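Local coordinates for protein ATP-citrate lyase beta-subunit (Chlorobium limicola, PDB 6HXJ) that probably takes part, as one subunit of ATP-citrate lyase, in converting citrate, ATP and CoA to oxaloacetate, acetyl-CoA, ADP and phosphate, at residues A[165-170]-A[197-202]; A[238-243]-A[251-256]; A[263-268]-A[272-277]. One frame throughout, in Å; residues are numbered along the deposited sequence.

Interaction 1: A[165-170]-A[197-202]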
loop_
_atom_site.group_PDB
_atom_site.type_symbol
_atom_site.label_atom_id
_atom_site.label_comp_id
_atom_site.label_asym_id
_atom_site.label_seq_id
_atom_site.Cartn_x
_atom_site.Cartn_y
_atom_site.Cartn_z
ATOM N N ALA A 165 14.703 60.628 -57.508
ATOM C CA ALA A 165 15.794 59.720 -57.179
ATOM C C ALA A 165 15.696 59.327 -55.744
ATOM O O ALA A 165 15.714 58.138 -55.446
ATOM C CB ALA A 165 17.125 60.380 -57.452
ATOM N N GLU A 166 15.535 60.314 -54.857
ATOM C CA GLU A 166 15.366 60.079 -53.432
ATOM C C GLU A 166 14.142 59.213 -53.232
ATOM O O GLU A 166 14.224 58.195 -52.561
ATOM C CB GLU A 166 15.200 61.409 -52.692
ATOM C CG GLU A 166 16.371 62.361 -52.874
ATOM C CD GLU A 166 16.211 63.723 -52.231
ATOM O OE1 GLU A 166 15.992 63.774 -50.998
ATOM O OE2 GLU A 166 16.341 64.742 -52.950
ATOM N N ARG A 167 13.024 59.599 -53.864
ATOM C CA ARG A 167 11.755 58.885 -53.810
ATOM C C ARG A 167 11.913 57.446 -54.233
ATOM O O ARG A 167 11.445 56.559 -53.528
ATOM C CB ARG A 167 10.714 59.587 -54.682
ATOM C CG ARG A 167 10.043 60.754 -53.993
ATOM C CD ARG A 167 9.023 61.405 -54.896
ATOM N NE ARG A 167 8.641 62.735 -54.413
ATOM C CZ ARG A 167 7.565 62.995 -53.673
ATOM N NH1 ARG A 167 7.298 64.237 -53.294
ATOM N NH2 ARG A 167 6.740 62.016 -53.318
ATOM N N VAL A 168 12.596 57.211 -55.351
ATOM C CA VAL A 168 12.885 55.882 -55.855
ATOM C C VAL A 168 13.721 55.166 -54.808
ATOM O O VAL A 168 13.356 54.069 -54.404
ATOM C CB VAL A 168 13.578 55.933 -57.226
ATOM C CG1 VAL A 168 14.220 54.605 -57.569
ATOM C CG2 VAL A 168 12.590 56.329 -58.315
ATOM N N GLY A 169 14.788 55.812 -54.341
ATOM C CA GLY A 169 15.661 55.278 -53.307
ATOM C C GLY A 169 14.892 54.839 -52.078
ATOM O O GLY A 169 15.065 53.707 -51.612
ATOM N N LYS A 170 14.004 55.712 -51.569
ATOM C CA LYS A 170 13.175 55.396 -50.410
ATOM C C LYS A 170 12.344 54.132 -50.657
ATOM O O LYS A 170 12.325 53.246 -49.803
ATOM C CB LYS A 170 12.282 56.575 -50.002
ATOM C CG LYS A 170 12.936 57.490 -48.985
ATOM C CD LYS A 170 11.944 58.493 -48.412
ATOM C CE LYS A 170 12.627 59.625 -47.682
ATOM N NZ LYS A 170 11.650 60.593 -47.110
ATOM N N SER A 197 2.077 64.655 -61.705
ATOM C CA SER A 197 1.184 65.733 -61.241
ATOM C C SER A 197 1.225 65.962 -59.723
ATOM O O SER A 197 1.411 67.098 -59.285
ATOM C CB SER A 197 -0.253 65.505 -61.713
ATOM O OG SER A 197 -0.704 64.173 -61.519
ATOM N N ASP A 198 1.095 64.871 -58.938
ATOM C CA ASP A 198 1.113 64.898 -57.473
ATOM C C ASP A 198 2.277 64.113 -56.836
ATOM O O ASP A 198 2.451 64.210 -55.624
ATOM C CB ASP A 198 -0.245 64.447 -56.890
ATOM C CG ASP A 198 -0.683 63.063 -57.315
ATOM O OD1 ASP A 198 -0.965 62.870 -58.521
ATOM O OD2 ASP A 198 -0.801 62.190 -56.439
ATOM N N MET A 199 3.101 63.401 -57.651
ATOM C CA MET A 199 4.272 62.591 -57.266
ATOM C C MET A 199 3.901 61.233 -56.648
ATOM O O MET A 199 4.735 60.618 -55.979
ATOM C CB MET A 199 5.270 63.359 -56.367
ATOM C CG MET A 199 6.141 64.338 -57.125
ATOM S SD MET A 199 7.418 63.540 -58.136
ATOM C CE MET A 199 8.886 64.290 -57.461
ATOM N N ARG A 200 2.688 60.741 -56.919
ATOM C CA ARG A 200 2.260 59.446 -56.394
ATOM C C ARG A 200 2.776 58.256 -57.216
ATOM O O ARG A 200 2.579 58.208 -58.432
ATOM C CB ARG A 200 0.735 59.378 -56.226
ATOM C CG ARG A 200 0.277 59.415 -54.771
ATOM C CD ARG A 200 -1.233 59.352 -54.677
ATOM N NE ARG A 200 -1.759 60.239 -53.636
ATOM C CZ ARG A 200 -2.965 60.802 -53.664
ATOM N NH1 ARG A 200 -3.784 60.585 -54.687
ATOM N NH2 ARG A 200 -3.357 61.592 -52.674
ATOM N N PHE A 201 3.397 57.280 -56.530
ATOM C CA PHE A 201 3.938 56.059 -57.111
ATOM C C PHE A 201 2.977 54.878 -56.883
ATOM O O PHE A 201 2.193 54.890 -55.928
ATOM C CB PHE A 201 5.287 55.737 -56.465
ATOM C CG PHE A 201 6.496 56.514 -56.929
ATOM C CD1 PHE A 201 6.840 57.718 -56.329
ATOM C CD2 PHE A 201 7.348 55.993 -57.899
ATOM C CE1 PHE A 201 7.987 58.409 -56.722
ATOM C CE2 PHE A 201 8.494 56.689 -58.294
ATOM C CZ PHE A 201 8.801 57.894 -57.707
ATOM N N ALA A 202 3.045 53.859 -57.756
ATOM C CA ALA A 202 2.253 52.629 -57.665
ATOM C C ALA A 202 2.973 51.468 -58.330
ATOM O O ALA A 202 3.475 51.590 -59.447
ATOM C CB ALA A 202 0.877 52.807 -58.296
#

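Interaction 2: A[238-243]-A[251-256]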
loop_
_atom_site.group_PDB
_atom_site.type_symbol
_atom_site.label_atom_id
_atom_site.label_comp_id
_atom_site.label_asym_id
_atom_site.label_seq_id
_atom_site.Cartn_x
_atom_site.Cartn_y
_atom_site.Cartn_z
ATOM N N GLN A 238 -4.073 16.441 -55.256
ATOM C CA GLN A 238 -4.392 17.093 -53.989
ATOM C C GLN A 238 -4.524 16.074 -52.867
ATOM O O GLN A 238 -4.130 16.340 -51.727
ATOM C CB GLN A 238 -5.649 17.953 -54.108
ATOM C CG GLN A 238 -5.507 19.084 -55.134
ATOM C CD GLN A 238 -5.812 20.508 -54.699
ATOM O OE1 GLN A 238 -4.925 21.231 -54.234
ATOM N NE2 GLN A 238 -7.033 20.991 -54.954
ATOM N N GLN A 239 -5.023 14.881 -53.198
ATOM C CA GLN A 239 -5.139 13.848 -52.172
ATOM C C GLN A 239 -3.759 13.413 -51.649
ATOM O O GLN A 239 -3.576 13.267 -50.439
ATOM C CB GLN A 239 -5.975 12.668 -52.675
ATOM C CG GLN A 239 -7.469 12.978 -52.732
ATOM C CD GLN A 239 -8.245 12.681 -51.441
ATOM O OE1 GLN A 239 -7.680 12.425 -50.361
ATOM N NE2 GLN A 239 -9.575 12.725 -51.528
ATOM N N ILE A 240 -2.778 13.275 -52.564
ATOM C CA ILE A 240 -1.400 12.899 -52.248
ATOM C C ILE A 240 -0.691 14.009 -51.444
ATOM O O ILE A 240 0.070 13.667 -50.538
ATOM C CB ILE A 240 -0.610 12.453 -53.520
ATOM C CG1 ILE A 240 -1.306 11.273 -54.262
ATOM C CG2 ILE A 240 0.868 12.125 -53.247
ATOM C CD1 ILE A 240 -1.422 9.839 -53.512
ATOM N N MET A 241 -0.942 15.318 -51.765
ATOM C CA MET A 241 -0.374 16.492 -51.074
ATOM C C MET A 241 -0.901 16.587 -49.630
ATOM O O MET A 241 -0.181 17.037 -48.731
ATOM C CB MET A 241 -0.710 17.804 -51.801
ATOM C CG MET A 241 -0.118 17.945 -53.167
ATOM S SD MET A 241 -0.423 19.620 -53.810
ATOM C CE MET A 241 0.749 20.671 -52.750
ATOM N N GLU A 242 -2.161 16.181 -49.419
ATOM C CA GLU A 242 -2.823 16.158 -48.116
ATOM C C GLU A 242 -2.133 15.090 -47.250
ATOM O O GLU A 242 -1.762 15.344 -46.094
ATOM C CB GLU A 242 -4.336 15.856 -48.337
ATOM C CG GLU A 242 -5.161 15.558 -47.085
ATOM C CD GLU A 242 -6.254 14.502 -47.208
ATOM O OE1 GLU A 242 -6.431 13.729 -46.237
ATOM O OE2 GLU A 242 -6.937 14.452 -48.258
ATOM N N ILE A 243 -1.951 13.898 -47.855
ATOM C CA ILE A 243 -1.292 12.757 -47.226
ATOM C C ILE A 243 0.122 13.150 -46.767
ATOM O O ILE A 243 0.471 12.885 -45.624
ATOM C CB ILE A 243 -1.316 11.480 -48.119
ATOM C CG1 ILE A 243 -2.747 10.915 -48.202
ATOM C CG2 ILE A 243 -0.384 10.397 -47.530
ATOM C CD1 ILE A 243 -3.021 10.078 -49.385
ATOM N N VAL A 251 5.499 12.029 -49.784
ATOM C CA VAL A 251 4.785 11.402 -50.906
ATOM C C VAL A 251 4.374 12.491 -51.909
ATOM O O VAL A 251 3.724 13.469 -51.543
ATOM C CB VAL A 251 3.635 10.427 -50.561
ATOM C CG1 VAL A 251 4.154 9.108 -50.003
ATOM C CG2 VAL A 251 2.594 11.063 -49.648
ATOM N N LYS A 252 4.838 12.357 -53.164
ATOM C CA LYS A 252 4.596 13.327 -54.229
ATOM C C LYS A 252 4.022 12.605 -55.445
ATOM O O LYS A 252 4.473 11.514 -55.801
ATOM C CB LYS A 252 5.906 14.074 -54.595
ATOM C CG LYS A 252 6.608 14.751 -53.414
ATOM C CD LYS A 252 7.400 15.962 -53.850
ATOM C CE LYS A 252 7.729 16.865 -52.685
ATOM N NZ LYS A 252 8.104 18.234 -53.141
ATOM N N PHE A 253 3.000 13.186 -56.060
ATOM C CA PHE A 253 2.417 12.593 -57.260
ATOM C C PHE A 253 2.042 13.684 -58.254
ATOM O O PHE A 253 1.400 14.668 -57.880
ATOM C CB PHE A 253 1.220 11.669 -56.939
ATOM C CG PHE A 253 0.475 11.149 -58.148
ATOM C CD1 PHE A 253 0.941 10.039 -58.853
ATOM C CD2 PHE A 253 -0.697 11.761 -58.578
ATOM C CE1 PHE A 253 0.249 9.557 -59.969
ATOM C CE2 PHE A 253 -1.380 11.286 -59.696
ATOM C CZ PHE A 253 -0.905 10.185 -60.382
ATOM N N VAL A 254 2.481 13.516 -59.508
ATOM C CA VAL A 254 2.187 14.420 -60.620
ATOM C C VAL A 254 1.719 13.569 -61.807
ATOM O O VAL A 254 2.401 12.620 -62.198
ATOM C CB VAL A 254 3.371 15.346 -61.011
ATOM C CG1 VAL A 254 2.934 16.363 -62.060
ATOM C CG2 VAL A 254 3.963 16.061 -59.801
ATOM N N GLU A 255 0.569 13.915 -62.374
ATOM C CA GLU A 255 0.021 13.192 -63.512
ATOM C C GLU A 255 0.514 13.797 -64.824
ATOM O O GLU A 255 0.409 15.012 -65.031
ATOM C CB GLU A 255 -1.519 13.171 -63.451
ATOM C CG GLU A 255 -2.154 11.999 -64.195
ATOM C CD GLU A 255 -3.657 11.810 -64.049
ATOM O OE1 GLU A 255 -4.194 12.055 -62.941
ATOM O OE2 GLU A 255 -4.292 11.362 -65.032
ATOM N N VAL A 256 1.100 12.953 -65.674
ATOM C CA VAL A 256 1.580 13.364 -66.991
ATOM C C VAL A 256 0.505 12.924 -68.003
ATOM O O VAL A 256 0.139 11.743 -67.999
ATOM C CB VAL A 256 2.991 12.809 -67.317
ATOM C CG1 VAL A 256 3.455 13.235 -68.707
ATOM C CG2 VAL A 256 3.996 13.272 -66.267
#

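Interaction 3: A[263-268]-A[272-277]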
loop_
_atom_site.group_PDB
_atom_site.type_symbol
_atom_site.label_atom_id
_atom_site.label_comp_id
_atom_site.label_asym_id
_atom_site.label_seq_id
_atom_site.Cartn_x
_atom_site.Cartn_y
_atom_site.Cartn_z
ATOM N N LEU A 263 5.729 5.407 -63.074
ATOM C CA LEU A 263 6.789 5.365 -62.076
ATOM C C LEU A 263 6.243 5.354 -60.649
ATOM O O LEU A 263 5.367 6.155 -60.324
ATOM C CB LEU A 263 7.766 6.561 -62.250
ATOM C CG LEU A 263 8.299 6.883 -63.643
ATOM C CD1 LEU A 263 8.981 8.241 -63.650
ATOM C CD2 LEU A 263 9.212 5.769 -64.152
ATOM N N LEU A 264 6.790 4.463 -59.805
ATOM C CA LEU A 264 6.525 4.329 -58.373
ATOM C C LEU A 264 7.918 4.193 -57.730
ATOM O O LEU A 264 8.322 3.142 -57.223
ATOM C CB LEU A 264 5.598 3.119 -58.076
ATOM C CG LEU A 264 5.291 2.747 -56.591
ATOM C CD1 LEU A 264 4.799 3.930 -55.772
ATOM C CD2 LEU A 264 4.330 1.588 -56.503
ATOM N N THR A 265 8.680 5.271 -57.816
ATOM C CA THR A 265 10.074 5.266 -57.398
ATOM C C THR A 265 10.343 5.989 -56.052
ATOM O O THR A 265 9.663 6.952 -55.666
ATOM C CB THR A 265 10.939 5.800 -58.551
ATOM O OG1 THR A 265 10.425 7.080 -58.920
ATOM C CG2 THR A 265 10.892 4.876 -59.791
ATOM N N ALA A 266 11.361 5.484 -55.352
ATOM C CA ALA A 266 11.795 5.970 -54.050
ATOM C C ALA A 266 12.906 7.031 -54.148
ATOM O O ALA A 266 13.946 6.796 -54.784
ATOM C CB ALA A 266 12.275 4.801 -53.223
ATOM N N GLY A 267 12.667 8.181 -53.498
ATOM C CA GLY A 267 13.580 9.319 -53.470
ATOM C C GLY A 267 13.463 10.214 -54.690
ATOM O O GLY A 267 13.304 9.722 -55.813
ATOM N N GLY A 268 13.559 11.523 -54.471
ATOM C CA GLY A 268 13.487 12.537 -55.518
ATOM C C GLY A 268 14.581 12.434 -56.573
ATOM O O GLY A 268 14.287 12.521 -57.772
ATOM N N VAL A 272 13.915 11.186 -60.587
ATOM C CA VAL A 272 14.338 12.031 -61.715
ATOM C C VAL A 272 15.202 11.240 -62.719
ATOM O O VAL A 272 14.958 11.316 -63.925
ATOM C CB VAL A 272 15.000 13.321 -61.202
ATOM C CG1 VAL A 272 15.694 14.080 -62.310
ATOM C CG2 VAL A 272 13.956 14.214 -60.540
ATOM N N PHE A 273 16.137 10.418 -62.214
ATOM C CA PHE A 273 16.953 9.572 -63.080
ATOM C C PHE A 273 16.133 8.496 -63.804
ATOM O O PHE A 273 16.431 8.221 -64.969
ATOM C CB PHE A 273 18.146 8.979 -62.351
ATOM C CG PHE A 273 19.289 9.973 -62.241
ATOM C CD1 PHE A 273 20.000 10.376 -63.376
ATOM C CD2 PHE A 273 19.639 10.526 -61.000
ATOM C CE1 PHE A 273 21.036 11.311 -63.274
ATOM C CE2 PHE A 273 20.680 11.453 -60.900
ATOM C CZ PHE A 273 21.377 11.836 -62.039
ATOM N N TYR A 274 15.056 7.954 -63.168
ATOM C CA TYR A 274 14.167 6.972 -63.800
ATOM C C TYR A 274 13.323 7.592 -64.910
ATOM O O TYR A 274 13.128 6.944 -65.949
ATOM C CB TYR A 274 13.277 6.290 -62.772
ATOM C CG TYR A 274 13.929 5.100 -62.116
ATOM C CD1 TYR A 274 14.072 3.891 -62.798
ATOM C CD2 TYR A 274 14.374 5.165 -60.797
ATOM C CE1 TYR A 274 14.647 2.778 -62.183
ATOM C CE2 TYR A 274 14.934 4.057 -60.168
ATOM C CZ TYR A 274 15.070 2.863 -60.866
ATOM O OH TYR A 274 15.641 1.766 -60.254
ATOM N N ALA A 275 12.849 8.853 -64.701
ATOM C CA ALA A 275 12.073 9.604 -65.686
ATOM C C ALA A 275 12.943 9.930 -66.893
ATOM O O ALA A 275 12.495 9.741 -68.023
ATOM C CB ALA A 275 11.532 10.878 -65.064
ATOM N N ASP A 276 14.200 10.381 -66.651
ATOM C CA ASP A 276 15.190 10.711 -67.685
ATOM C C ASP A 276 15.444 9.476 -68.539
ATOM O O ASP A 276 15.480 9.594 -69.762
ATOM C CB ASP A 276 16.526 11.150 -67.043
ATOM C CG ASP A 276 16.637 12.562 -66.487
ATOM O OD1 ASP A 276 15.594 13.136 -66.100
ATOM O OD2 ASP A 276 17.787 13.078 -66.386
ATOM N N ALA A 277 15.602 8.293 -67.876
ATOM C CA ALA A 277 15.852 6.990 -68.491
ATOM C C ALA A 277 14.729 6.626 -69.448
ATOM O O ALA A 277 15.013 6.218 -70.575
ATOM C CB ALA A 277 16.012 5.918 -67.422
#

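Interaction 1: A[165-170]-A[197-202]
A G1 beta bulge, formed where M199 and R200 both face R195 at the turn between strands 184-195 and 200-210, brings M199 and, one residue further on from R200, F201 against R167 and V168 of helix 163-181. M199 takes the bulge position with positive phi (77°), which glycine commonly occupies. Its chain bends back along the arginine: M199 CB stands 3.5 Å above the plane of the R167 guanidinium, over its centre, and M199 CE comes to 3.4 Å from R167 NE. The arginine can make this double contact because its chain runs extended from CG to NE, with CG set beside the backbone N (chi1 -82°).

On its way out the same chain passes the F201 ring. R167 CD lies at the ring edge, in plane and 3.7 Å from F201 CE1, while R167 CB approaches that carbon obliquely at 3.6 Å. Guanidinium and ring planes differ by only 21°, yet the two groups meet through the aliphatic chain rather than as a stack. Both segments fall in the region assigned to the ATP-grasp domain, where this helix packs against the start of strand 200-210 in an antiparallel sheet. V168 CG2 extends the apolar patch, 4.1 Å from F201 CE2, and I164, I171 and P19 also touch the phenylalanine. An alanine in place of R167 would probably leave M199 without the flat surface beneath its CB and open a gap beside the F201 ring edge. No hydrogen bond spans the two segments. Beside the bulge, D198 OD1 and R195 NE form a salt bridge, while V168 also packs on A155 of helix 148-158.

Interaction 2: A[238-243]-A[251-256]
In the citrate-binding region, strand 250-255 returns antiparallel along helix 235-246, which precedes it in the chain; it is an outermost strand of the mixed sheet within this chain, and the pairing rests on I240 and I243 of the helix against V251 and F253 of the strand. The short helix and strand segments run at 168° to each other, and their axes approach to 7.3 Å, close enough for side chains to reach the strand backbone.

I240 buries the largest share of the contact. Its two branches diverge: I240 CG2 rests against the strand backbone, 3.6 Å from V251 O and 3.7 Å from F253 N, whereas I240 CG1 packs on F253 CB at 3.7 Å. F253 has CG anti to its own N (chi1 173°), which carries the ring off, away from the helix segment and to L303 of helix 297-309. Segment 238-243 therefore meets this residue chiefly at its CB, while A236 and E237, earlier in the same helix, also touch it. One turn after I240, I243 CG2 touches V251 CG2 at 3.7 Å, the two side chains crossing at a slant; I243 continues onto A299 and A302 of helix 297-309, while I240 reaches T306 there.

Strand alternation sorts the residues. V251 and F253 turn toward the helix, and K252 between them turns away, its side chain about 10 Å from a bound citrate anion. Carboxylates of the helix serve strand backbone groups: E237 OE2 bonds E255 N, and D244 OD2 bonds V251 N weakly.

No hydrogen bond links the two segments directly, so the core of the contact depends on the shape fit of branched apolar groups, while the directional bonds to the flanking E237 and D244 are what could fix the strand lengthwise along the helix.

Interaction 3: A[263-268]-A[272-277]
The Y274 ring meets T265 CG2 in an off-centre CH-pi contact: the methyl is 4.1 Å from the ring centroid, 30° off the ring normal, and 3.6 Å from Y274 CD2. The ring of F273 on the same helix instead meets an aromatic side chain of a neighbouring subunit, their planes at about 60°. T265 and Y274 lie in the beta-alpha-beta unit of strand 261-266, helix 268-280 and strand 287-292, within the region assigned to citrate binding.

T265 is divided between two environments. With OG1 between the backbone N and the carbonyl carbon, CG2 is left to meet the tyrosine, while OG1 is hydrogen-bonded to S271 OG and A289 O. The threonine thus ties the strand both to the helix start and to the next strand. Two residues before it, L263 CD1 packs on A275 CB at 3.9 Å, and L263 CD2 approaches Y274 CB at 4.3 Å, so these alternate strand residues both bear on the helix.

At the turn, G267 occupies the N-cap position, and G268, about 6 Å from a bound citrate anion, starts the helix. There V272 N donates to G268 O over 3.1 Å, with an angle of 156° at the hydrogen.

In the fold
Interactions 2 and 3 are buried contacts of one mixed sheet, their centres 15 Å apart; strands 250-255 and 261-266 follow each other in the chain, with strand 287-292 between them in the sheet. Interaction 1 is only partly buried and lies in the ATP-grasp region, its centre 46 Å from interaction 2 and 51 Å from interaction 3. Chemistry follows place: a guanidinium and its aliphatic chain pack at the margin in 165-170/197-202, branched aliphatic groups fill 238-243/251-256, and 263-268/272-277 combines apolar packing with a helix-start hydrogen bond near citrate. Another chain reaches four residues in interaction 3's segments, only V256 in interaction 2's, and neither segment of interaction 1.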